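Local coordinates for CBS domain protein/ACT domain protein (Thermotoga maritima, PDB 1VR9) that is of unknown function but carries a pair of CBS domains and an ACT domain, and may bind magnesium ions, at residues Tyr42-Phe56 with Glu103-Leu115. Residues are numbered along the deposited sequence; the frame is centred on the assembly and turned at random. Where two conformers were deposited one is given.
Sequences YQTNECIVKDREGHF and EPYLPVVDEEMRL
Tyr42 presents CD1 to Tyr105 OH at 3.9 Å, the side chains crossing at about a right angle. Thr44 OG1 meets CG of Pro104. With CG anti to the backbone N (chi1 176°), Glu46 reaches past Pro104, where OE1 accepts a hydrogen bond from Tyr105 N at 2.9 Å; OE2 stands 2.7 Å from Tyr105 O, suggesting a protonated acid. Ile48 puts CD1 3.8 Å from Pro107 CG and CG2 against Leu115 CD2. Gly54 O accepts from Leu115 N, and His55 bridges Arg114 backbone to backbone. His55 NE2 lies 3.0 Å from Arg114 NE, ring and guanidinium planes 26° apart, while ND1 donates a hydrogen bond to the syn lone pair of Asp51 OD2; alanine here is likely to leave that oxygen without its ring donor and the guanidinium without its neighbour. Phe56 N donates to Met113 O (2.9 Å), and Pro107 CB lies over one face of the Phe56 ring, 4.0 Å from its centroid, a CH-pi contact. Strands 46-50 and 105-109, axes 8.4 Å apart and 14° from parallel, pack face to face through inward-turned Glu46, Ile48, Tyr105, Pro107 and Val109, joining the CBS domains; strands 25-27 and 56-61 flank the first, 85-86 and 115-120 the second.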
loop_
_atom_site.group_PDB
_atom_site.type_symbol
_atom_site.label_atom_id
_atom_site.label_comp_id
_atom_site.label_asym_id
_atom_site.label_seq_id
_atom_site.Cartn_x
_atom_site.Cartn_y
_atom_site.Cartn_z
ATOM N N TYR A 42 10.247 -6.773 3.453
ATOM C CA TYR A 42 9.096 -7.387 2.803
ATOM C C TYR A 42 9.425 -7.904 1.408
ATOM O O TYR A 42 8.528 -8.379 0.702
ATOM C CB TYR A 42 7.917 -6.409 2.761
ATOM C CG TYR A 42 7.216 -6.318 4.083
ATOM C CD1 TYR A 42 6.214 -7.223 4.398
ATOM C CD2 TYR A 42 7.587 -5.379 5.037
ATOM C CE1 TYR A 42 5.587 -7.193 5.613
ATOM C CE2 TYR A 42 6.952 -5.333 6.286
ATOM C CZ TYR A 42 5.930 -6.242 6.547
ATOM O OH TYR A 42 5.255 -6.244 7.743
ATOM N N GLN A 43 10.705 -7.838 1.034
ATOM C CA GLN A 43 11.208 -8.341 -0.237
ATOM C C GLN A 43 10.351 -7.821 -1.381
ATOM O O GLN A 43 9.852 -8.600 -2.221
ATOM C CB GLN A 43 11.247 -9.870 -0.231
ATOM C CG GLN A 43 12.026 -10.447 0.954
ATOM C CD GLN A 43 12.282 -11.922 0.849
ATOM O OE1 GLN A 43 11.779 -12.705 1.659
ATOM N NE2 GLN A 43 13.075 -12.327 -0.147
ATOM N N THR A 44 10.189 -6.497 -1.417
ATOM C CA THR A 44 9.252 -5.859 -2.305
ATOM C C THR A 44 9.786 -4.487 -2.816
ATOM O O THR A 44 10.893 -4.088 -2.461
ATOM C CB THR A 44 7.900 -5.740 -1.606
ATOM O OG1 THR A 44 6.887 -5.347 -2.548
ATOM C CG2 THR A 44 7.973 -4.711 -0.453
ATOM N N ASN A 45 9.031 -3.835 -3.699
ATOM C CA ASN A 45 9.435 -2.570 -4.319
ATOM C C ASN A 45 8.355 -1.472 -4.151
ATOM O O ASN A 45 8.307 -0.520 -4.943
ATOM C CB ASN A 45 9.744 -2.746 -5.795
ATOM C CG ASN A 45 8.588 -3.337 -6.567
ATOM O OD1 ASN A 45 7.525 -3.616 -6.005
ATOM N ND2 ASN A 45 8.797 -3.549 -7.869
ATOM N N GLU A 46 7.506 -1.652 -3.150
ATOM C CA GLU A 46 6.459 -0.679 -2.783
ATOM C C GLU A 46 6.481 -0.470 -1.265
ATOM O O GLU A 46 6.719 -1.415 -0.506
ATOM C CB GLU A 46 5.082 -1.233 -3.159
ATOM C CG GLU A 46 3.918 -0.324 -2.732
ATOM C CD GLU A 46 2.555 -0.997 -2.774
ATOM O OE1 GLU A 46 2.507 -2.166 -3.126
ATOM O OE2 GLU A 46 1.539 -0.329 -2.502
ATOM N N CYS A 47 6.196 0.766 -0.819
ATOM C CA CYS A 47 6.013 1.080 0.582
ATOM C C CYS A 47 4.778 1.960 0.659
ATOM O O CYS A 47 4.673 2.914 -0.116
ATOM C CB CYS A 47 7.219 1.848 1.109
ATOM S SG CYS A 47 7.351 1.797 2.884
ATOM N N ILE A 48 3.854 1.631 1.545
ATOM C CA ILE A 48 2.662 2.459 1.755
ATOM C C ILE A 48 3.033 3.591 2.723
ATOM O O ILE A 48 3.757 3.371 3.699
ATOM C CB ILE A 48 1.456 1.605 2.269
ATOM C CG1 ILE A 48 0.993 0.648 1.146
ATOM C CG2 ILE A 48 0.317 2.477 2.740
ATOM C CD1 ILE A 48 -0.110 -0.334 1.543
ATOM N N VAL A 49 2.521 4.785 2.485
ATOM C CA VAL A 49 2.892 5.934 3.325
ATOM C C VAL A 49 1.682 6.513 4.054
ATOM O O VAL A 49 0.609 6.665 3.474
ATOM C CB VAL A 49 3.551 7.056 2.464
ATOM C CG1 VAL A 49 3.946 8.218 3.328
ATOM C CG2 VAL A 49 4.772 6.537 1.676
ATOM N N LYS A 50 1.866 6.852 5.326
ATOM C CA LYS A 50 0.823 7.566 6.066
ATOM C C LYS A 50 1.393 8.873 6.619
ATOM O O LYS A 50 2.605 9.079 6.655
ATOM C CB LYS A 50 0.214 6.689 7.157
ATOM C CG LYS A 50 1.148 6.359 8.257
ATOM C CD LYS A 50 0.546 5.437 9.281
ATOM C CE LYS A 50 1.624 4.981 10.228
ATOM N NZ LYS A 50 1.116 4.204 11.392
ATOM N N ASP A 51 0.515 9.769 7.037
ATOM C CA ASP A 51 0.956 11.009 7.643
ATOM C C ASP A 51 0.991 10.821 9.164
ATOM O O ASP A 51 0.793 9.708 9.641
ATOM C CB ASP A 51 0.053 12.151 7.202
ATOM C CG ASP A 51 -1.343 12.069 7.782
ATOM O OD1 ASP A 51 -1.577 11.320 8.760
ATOM O OD2 ASP A 51 -2.219 12.805 7.269
ATOM N N ARG A 52 1.239 11.887 9.915
ATOM C CA ARG A 52 1.420 11.745 11.382
ATOM C C ARG A 52 0.145 11.425 12.150
ATOM O O ARG A 52 0.220 10.988 13.310
ATOM C CB ARG A 52 2.113 12.989 11.979
ATOM C CG ARG A 52 3.523 13.104 11.426
ATOM C CD ARG A 52 4.369 14.157 12.060
ATOM N NE ARG A 52 3.826 15.495 11.862
ATOM C CZ ARG A 52 4.541 16.614 11.913
ATOM N NH1 ARG A 52 5.847 16.575 12.160
ATOM N NH2 ARG A 52 3.943 17.779 11.725
ATOM N N GLU A 53 -1.006 11.714 11.552
ATOM C CA GLU A 53 -2.325 11.360 12.105
ATOM C C GLU A 53 -2.827 9.972 11.660
ATOM O O GLU A 53 -3.914 9.547 12.053
ATOM C CB GLU A 53 -3.345 12.414 11.699
ATOM C CG GLU A 53 -3.087 13.742 12.335
ATOM C CD GLU A 53 -3.254 13.683 13.831
ATOM O OE1 GLU A 53 -4.378 13.361 14.273
ATOM O OE2 GLU A 53 -2.278 13.962 14.563
ATOM N N GLY A 54 -2.063 9.289 10.819
ATOM C CA GLY A 54 -2.408 7.929 10.405
ATOM C C GLY A 54 -3.208 7.858 9.119
ATOM O O GLY A 54 -3.640 6.757 8.726
ATOM N N HIS A 55 -3.378 9.000 8.449
ATOM C CA HIS A 55 -4.102 9.059 7.177
ATOM C C HIS A 55 -3.247 8.516 6.056
ATOM O O HIS A 55 -2.032 8.649 6.057
ATOM C CB HIS A 55 -4.511 10.474 6.774
ATOM C CG HIS A 55 -5.502 11.117 7.693
ATOM N ND1 HIS A 55 -5.269 12.318 8.327
ATOM C CD2 HIS A 55 -6.747 10.737 8.054
ATOM C CE1 HIS A 55 -6.324 12.641 9.053
ATOM N NE2 HIS A 55 -7.234 11.691 8.909
ATOM N N PHE A 56 -3.905 7.938 5.070
ATOM C CA PHE A 56 -3.210 7.452 3.881
ATOM C C PHE A 56 -2.744 8.587 2.972
ATOM O O PHE A 56 -3.532 9.493 2.655
ATOM C CB PHE A 56 -4.120 6.511 3.109
ATOM C CG PHE A 56 -3.604 6.178 1.751
ATOM C CD1 PHE A 56 -2.467 5.390 1.587
ATOM C CD2 PHE A 56 -4.266 6.650 0.624
ATOM C CE1 PHE A 56 -2.000 5.094 0.335
ATOM C CE2 PHE A 56 -3.801 6.337 -0.629
ATOM C CZ PHE A 56 -2.686 5.579 -0.779
ATOM N N GLU A 103 0.175 -3.083 -8.025
ATOM C CA GLU A 103 1.078 -2.955 -6.898
ATOM C C GLU A 103 0.875 -4.193 -6.041
ATOM O O GLU A 103 -0.221 -4.750 -6.031
ATOM C CB GLU A 103 0.717 -1.707 -6.085
ATOM C CG GLU A 103 0.930 -0.373 -6.778
ATOM C CD GLU A 103 2.383 -0.003 -6.956
ATOM O OE1 GLU A 103 3.238 -0.436 -6.150
ATOM O OE2 GLU A 103 2.685 0.708 -7.947
ATOM N N PRO A 104 1.913 -4.644 -5.327
ATOM C CA PRO A 104 1.755 -5.812 -4.437
ATOM C C PRO A 104 0.847 -5.641 -3.231
ATOM O O PRO A 104 0.409 -6.656 -2.673
ATOM C CB PRO A 104 3.176 -6.082 -3.963
ATOM C CG PRO A 104 3.907 -4.861 -4.160
ATOM C CD PRO A 104 3.309 -4.172 -5.340
ATOM N N TYR A 105 0.630 -4.396 -2.801
ATOM C CA TYR A 105 -0.221 -4.079 -1.676
ATOM C C TYR A 105 -1.139 -2.904 -1.974
ATOM O O TYR A 105 -0.681 -1.826 -2.397
ATOM C CB TYR A 105 0.609 -3.771 -0.429
ATOM C CG TYR A 105 1.518 -4.882 -0.015
ATOM C CD1 TYR A 105 1.080 -5.860 0.857
ATOM C CD2 TYR A 105 2.839 -4.938 -0.454
ATOM C CE1 TYR A 105 1.920 -6.891 1.272
ATOM C CE2 TYR A 105 3.681 -5.964 -0.053
ATOM C CZ TYR A 105 3.224 -6.927 0.814
ATOM O OH TYR A 105 4.080 -7.949 1.209
ATOM N N LEU A 106 -2.434 -3.138 -1.796
ATOM C CA LEU A 106 -3.478 -2.141 -1.999
ATOM C C LEU A 106 -3.886 -1.536 -0.631
ATOM O O LEU A 106 -4.338 -2.255 0.285
ATOM C CB LEU A 106 -4.684 -2.770 -2.705
ATOM C CG LEU A 106 -5.962 -1.948 -2.798
ATOM C CD1 LEU A 106 -5.766 -0.689 -3.608
ATOM C CD2 LEU A 106 -7.074 -2.774 -3.402
ATOM N N PRO A 107 -3.664 -0.226 -0.453
ATOM C CA PRO A 107 -4.073 0.414 0.789
ATOM C C PRO A 107 -5.575 0.315 1.064
ATOM O O PRO A 107 -6.380 0.411 0.135
ATOM C CB PRO A 107 -3.640 1.881 0.581
ATOM C CG PRO A 107 -2.558 1.815 -0.360
ATOM C CD PRO A 107 -2.950 0.724 -1.321
ATOM N N VAL A 108 -5.917 0.078 2.329
ATOM C CA VAL A 108 -7.298 0.040 2.820
ATOM C C VAL A 108 -7.505 1.148 3.836
ATOM O O VAL A 108 -6.709 1.313 4.759
ATOM C CB VAL A 108 -7.638 -1.338 3.459
ATOM C CG1 VAL A 108 -9.047 -1.355 4.020
ATOM C CG2 VAL A 108 -7.428 -2.450 2.420
ATOM N N VAL A 109 -8.579 1.898 3.670
ATOM C CA VAL A 109 -8.822 3.065 4.517
ATOM C C VAL A 109 -10.240 3.049 5.094
ATOM O O VAL A 109 -11.121 2.331 4.604
ATOM C CB VAL A 109 -8.570 4.402 3.755
ATOM C CG1 VAL A 109 -7.137 4.491 3.238
ATOM C CG2 VAL A 109 -9.551 4.562 2.627
ATOM N N ASP A 110 -10.448 3.841 6.146
ATOM C CA ASP A 110 -11.788 4.056 6.704
ATOM C C ASP A 110 -12.384 5.312 6.082
ATOM O O ASP A 110 -11.815 5.884 5.159
ATOM C CB ASP A 110 -11.762 4.100 8.251
ATOM C CG ASP A 110 -11.097 5.347 8.815
ATOM O OD1 ASP A 110 -10.844 6.314 8.068
ATOM O OD2 ASP A 110 -10.848 5.376 10.047
ATOM N N GLU A 111 -13.531 5.744 6.591
ATOM C CA GLU A 111 -14.247 6.874 5.999
ATOM C C GLU A 111 -13.576 8.238 6.177
ATOM O O GLU A 111 -13.922 9.187 5.470
ATOM C CB GLU A 111 -15.669 6.919 6.538
ATOM C CG GLU A 111 -16.492 5.727 6.112
ATOM C CD GLU A 111 -17.929 5.803 6.581
ATOM O OE1 GLU A 111 -18.358 6.871 7.083
ATOM O OE2 GLU A 111 -18.638 4.782 6.439
ATOM N N GLU A 112 -12.640 8.346 7.117
ATOM C CA GLU A 112 -11.840 9.560 7.268
ATOM C C GLU A 112 -10.472 9.456 6.605
ATOM O O GLU A 112 -9.589 10.244 6.899
ATOM C CB GLU A 112 -11.674 9.914 8.752
ATOM C CG GLU A 112 -12.931 10.433 9.388
ATOM C CD GLU A 112 -13.977 9.360 9.568
ATOM O OE1 GLU A 112 -13.617 8.266 10.056
ATOM O OE2 GLU A 112 -15.152 9.609 9.226
HETATM N N MSE A 113 -10.300 8.488 5.694
HETATM C CA MSE A 113 -9.024 8.237 5.036
HETATM C C MSE A 113 -7.879 7.776 5.949
HETATM O O MSE A 113 -6.721 7.881 5.558
HETATM C CB MSE A 113 -8.563 9.440 4.188
HETATM C CG MSE A 113 -9.509 9.850 3.043
HETATM SE SE MSE A 113 -10.323 8.432 1.901
HETATM C CE MSE A 113 -12.076 8.437 2.772
ATOM N N ARG A 114 -8.191 7.238 7.127
ATOM C CA ARG A 114 -7.159 6.658 7.987
ATOM C C ARG A 114 -6.776 5.291 7.434
ATOM O O ARG A 114 -7.645 4.498 7.098
ATOM C CB ARG A 114 -7.627 6.537 9.433
ATOM C CG ARG A 114 -8.073 7.863 10.054
ATOM C CD ARG A 114 -7.037 8.441 11.058
ATOM N NE ARG A 114 -7.162 9.885 11.279
ATOM C CZ ARG A 114 -8.139 10.479 11.965
ATOM N NH1 ARG A 114 -9.113 9.764 12.520
ATOM N NH2 ARG A 114 -8.152 11.801 12.098
ATOM N N LEU A 115 -5.478 5.031 7.355
ATOM C CA LEU A 115 -4.969 3.742 6.921
ATOM C C LEU A 115 -5.315 2.636 7.926
ATOM O O LEU A 115 -4.980 2.732 9.111
ATOM C CB LEU A 115 -3.447 3.819 6.747
ATOM C CG LEU A 115 -2.758 2.636 6.081
ATOM C CD1 LEU A 115 -3.319 2.402 4.677
ATOM C CD2 LEU A 115 -1.276 2.912 6.002
HETATM O O HOH W 1 5.797 -9.131 -0.701
HETATM O O HOH W 2 5.551 -1.733 -7.197
HETATM O O HOH W 3 -3.434 4.602 10.473
#